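DNA topoisomerase 2-associated protein PAT1 (Saccharomyces cerevisiae, PDB 4OJJ) probably activates mRNA decapping and represses translation, and is built largely of helices. Local coordinates at residues E11-E16 with T33-A38. Numbering follows the deposited sequence.
Sequences ETVYEE and TAMWEA
Val13 and Glu16 pack on Ala34, Met35 and Ala38 in an antiparallel helix-helix contact at the N-terminal edge of this alpha-helical fold, where helix 5-25 turns back through a loop onto the short helix 33-39. Small residues are one way of bringing two helix backbones close, and here Ala34 and Ala38 both point their methyls at the first helix; the short axes come within 8.9 Å, their N-to-C directions 167° apart. No hydrogen bond joins the two segments, so apolar and van der Waals contact carries the pairing. On one flank the CG2 methyl of Val13 rests 3.9 Å from CB of Ala38 and also meets that residue's carbonyl oxygen; beside it, Thr12 OG1 touches the same alanine methyl. Met35, its CG anti to the backbone N (chi1 -178°), sends its thioether away from segment 11-16 toward Ile17 and Leu20, further along the first helix. Ile67 of helix 58-68 touches both Val13 and Met35, joining the pair to a third helix. Glu16 lays CB and CG against Met35, and a bend at chi2 (50°) turns its carboxylate face-on to the Ala34 methyl, whose CB sits over CD at 3.5 Å, nearly equidistant from OE1 and OE2.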
ATOM      1  N   GLU A  11     -10.110  26.236  -0.007  1.00 52.01           N
ATOM      2  CA  GLU A  11     -11.241  26.919   0.608  1.00 49.92           C
ATOM      3  C   GLU A  11     -12.524  26.858  -0.225  1.00 48.83           C
ATOM      4  O   GLU A  11     -13.611  26.673   0.331  1.00 45.59           O
ATOM      5  CB  GLU A  11     -10.895  28.363   0.967  1.00 60.22           C
ATOM      6  CG  GLU A  11     -10.188  28.483   2.302  1.00 59.11           C
ATOM      7  CD  GLU A  11     -10.837  27.612   3.370  1.00 68.65           C
ATOM      8  OE1 GLU A  11     -10.286  26.519   3.666  1.00 60.36           O
ATOM      9  OE2 GLU A  11     -11.906  28.014   3.894  1.00 73.82           O
ATOM     10  N   THR A  12     -12.424  26.994  -1.546  1.00 45.96           N
ATOM     11  CA  THR A  12     -13.654  26.908  -2.318  1.00 46.93           C
ATOM     12  C   THR A  12     -14.177  25.470  -2.349  1.00 49.41           C
ATOM     13  O   THR A  12     -15.384  25.265  -2.251  1.00 49.33           O
ATOM     14  CB  THR A  12     -13.639  27.605  -3.731  1.00 49.95           C
ATOM     15  OG1 THR A  12     -14.084  26.690  -4.741  1.00 52.58           O
ATOM     16  CG2 THR A  12     -12.298  28.138  -4.101  1.00 42.30           C
ATOM     17  N   VAL A  13     -13.277  24.485  -2.435  1.00 49.52           N
ATOM     18  CA  VAL A  13     -13.694  23.093  -2.377  1.00 43.74           C
ATOM     19  C   VAL A  13     -14.408  22.848  -1.058  1.00 41.75           C
ATOM     20  O   VAL A  13     -15.471  22.235  -1.022  1.00 47.67           O
ATOM     21  CB  VAL A  13     -12.514  22.083  -2.549  1.00 47.17           C
ATOM     22  CG1 VAL A  13     -12.952  20.676  -2.151  1.00 37.52           C
ATOM     23  CG2 VAL A  13     -12.006  22.083  -3.983  1.00 40.38           C
ATOM     24  N   TYR A  14     -13.839  23.353   0.024  1.00 41.51           N
ATOM     25  CA  TYR A  14     -14.441  23.158   1.333  1.00 47.08           C
ATOM     26  C   TYR A  14     -15.854  23.742   1.425  1.00 55.18           C
ATOM     27  O   TYR A  14     -16.763  23.116   1.986  1.00 53.97           O
ATOM     28  CB  TYR A  14     -13.565  23.764   2.421  1.00 50.74           C
ATOM     29  CG  TYR A  14     -14.119  23.560   3.808  1.00 54.41           C
ATOM     30  CD1 TYR A  14     -14.743  24.599   4.494  1.00 59.40           C
ATOM     31  CD2 TYR A  14     -14.033  22.326   4.426  1.00 55.38           C
ATOM     32  CE1 TYR A  14     -15.254  24.409   5.766  1.00 60.18           C
ATOM     33  CE2 TYR A  14     -14.535  22.122   5.697  1.00 56.56           C
ATOM     34  CZ  TYR A  14     -15.145  23.160   6.363  1.00 65.54           C
ATOM     35  OH  TYR A  14     -15.641  22.933   7.631  1.00 72.95           O
ATOM     36  N   GLU A  15     -16.031  24.943   0.874  1.00 54.69           N
ATOM     37  CA  GLU A  15     -17.331  25.604   0.895  1.00 51.80           C
ATOM     38  C   GLU A  15     -18.300  24.783   0.082  1.00 48.67           C
ATOM     39  O   GLU A  15     -19.444  24.579   0.466  1.00 47.73           O
ATOM     40  CB  GLU A  15     -17.231  27.030   0.335  1.00 52.99           C
ATOM     41  CG  GLU A  15     -16.623  28.024   1.315  1.00 58.20           C
ATOM     42  CD  GLU A  15     -16.057  29.253   0.629  1.00 70.15           C
ATOM     43  OE1 GLU A  15     -16.433  29.508  -0.541  1.00 68.02           O
ATOM     44  OE2 GLU A  15     -15.233  29.959   1.263  1.00 71.94           O
ATOM     45  N   GLU A  16     -17.821  24.298  -1.049  1.00 48.62           N
ATOM     46  CA  GLU A  16     -18.645  23.486  -1.918  1.00 52.16           C
ATOM     47  C   GLU A  16     -19.072  22.192  -1.178  1.00 50.90           C
ATOM     48  O   GLU A  16     -20.184  21.693  -1.356  1.00 42.99           O
ATOM     49  CB  GLU A  16     -17.876  23.216  -3.210  1.00 50.61           C
ATOM     50  CG  GLU A  16     -18.686  23.356  -4.490  1.00 55.77           C
ATOM     51  CD  GLU A  16     -19.466  24.662  -4.584  1.00 51.40           C
ATOM     52  OE1 GLU A  16     -18.917  25.687  -5.058  1.00 48.49           O
ATOM     53  OE2 GLU A  16     -20.643  24.643  -4.193  1.00 50.52           O
ATOM     54  N   THR A  33     -21.393  18.770  -9.052  1.00 46.87           N
ATOM     55  CA  THR A  33     -20.871  19.427 -10.252  1.00 47.99           C
ATOM     56  C   THR A  33     -19.933  20.580  -9.911  1.00 44.01           C
ATOM     57  O   THR A  33     -18.851  20.692 -10.479  1.00 43.25           O
ATOM     58  CB  THR A  33     -21.980  19.955 -11.177  1.00 43.76           C
ATOM     59  OG1 THR A  33     -22.655  18.863 -11.817  1.00 46.73           O
ATOM     60  CG2 THR A  33     -21.383  20.849 -12.254  1.00 39.99           C
ATOM     61  N   ALA A  34     -20.349  21.412  -8.962  1.00 41.94           N
ATOM     62  CA  ALA A  34     -19.573  22.578  -8.559  1.00 45.44           C
ATOM     63  C   ALA A  34     -18.346  22.181  -7.742  1.00 47.86           C
ATOM     64  O   ALA A  34     -17.301  22.840  -7.824  1.00 44.94           O
ATOM     65  CB  ALA A  34     -20.447  23.573  -7.769  1.00 42.93           C
ATOM     66  N   MET A  35     -18.479  21.129  -6.935  1.00 43.35           N
ATOM     67  CA  MET A  35     -17.330  20.638  -6.182  1.00 46.73           C
ATOM     68  C   MET A  35     -16.293  20.066  -7.138  1.00 44.88           C
ATOM     69  O   MET A  35     -15.104  20.368  -7.036  1.00 44.65           O
ATOM     70  CB  MET A  35     -17.715  19.587  -5.152  1.00 43.46           C
ATOM     71  CG  MET A  35     -16.507  19.145  -4.357  1.00 41.24           C
ATOM     72  SD  MET A  35     -16.847  17.926  -3.094  1.00 41.92           S
ATOM     73  CE  MET A  35     -17.746  16.688  -4.055  1.00 38.69           C
ATOM     74  N   TRP A  36     -16.762  19.259  -8.077  1.00 39.93           N
ATOM     75  CA  TRP A  36     -15.905  18.696  -9.116  1.00 45.80           C
ATOM     76  C   TRP A  36     -15.161  19.803  -9.868  1.00 52.15           C
ATOM     77  O   TRP A  36     -13.924  19.767  -9.964  1.00 50.28           O
ATOM     78  CB  TRP A  36     -16.750  17.876 -10.074  1.00 43.63           C
ATOM     79  CG  TRP A  36     -16.001  17.128 -11.087  1.00 48.07           C
ATOM     80  CD1 TRP A  36     -15.880  17.437 -12.410  1.00 43.34           C
ATOM     81  CD2 TRP A  36     -15.287  15.903 -10.890  1.00 47.15           C
ATOM     82  NE1 TRP A  36     -15.119  16.495 -13.043  1.00 48.76           N
ATOM     83  CE2 TRP A  36     -14.739  15.540 -12.136  1.00 45.05           C
ATOM     84  CE3 TRP A  36     -15.041  15.091  -9.776  1.00 45.17           C
ATOM     85  CZ2 TRP A  36     -13.965  14.401 -12.304  1.00 47.55           C
ATOM     86  CZ3 TRP A  36     -14.279  13.951  -9.946  1.00 44.23           C
ATOM     87  CH2 TRP A  36     -13.747  13.618 -11.198  1.00 48.22           C
ATOM     88  N   GLU A  37     -15.904  20.792 -10.380  1.00 48.17           N
ATOM     89  CA  GLU A  37     -15.278  21.937 -11.050  1.00 52.02           C
ATOM     90  C   GLU A  37     -14.193  22.552 -10.162  1.00 47.17           C
ATOM     91  O   GLU A  37     -13.067  22.724 -10.604  1.00 49.64           O
ATOM     92  CB  GLU A  37     -16.287  23.017 -11.494  1.00 49.59           C
ATOM     93  CG  GLU A  37     -15.589  24.297 -12.026  1.00 56.12           C
ATOM     94  CD  GLU A  37     -16.539  25.440 -12.385  1.00 57.28           C
ATOM     95  OE1 GLU A  37     -17.104  25.405 -13.501  1.00 55.07           O
ATOM     96  OE2 GLU A  37     -16.700  26.377 -11.564  1.00 58.22           O
ATOM     97  N   ALA A  38     -14.536  22.844  -8.913  1.00 41.82           N
ATOM     98  CA  ALA A  38     -13.595  23.432  -7.953  1.00 44.46           C
ATOM     99  C   ALA A  38     -12.294  22.644  -7.664  1.00 46.89           C
ATOM    100  O   ALA A  38     -11.371  23.182  -7.057  1.00 51.54           O
ATOM    101  CB  ALA A  38     -14.311  23.714  -6.656  1.00 42.76           C
TER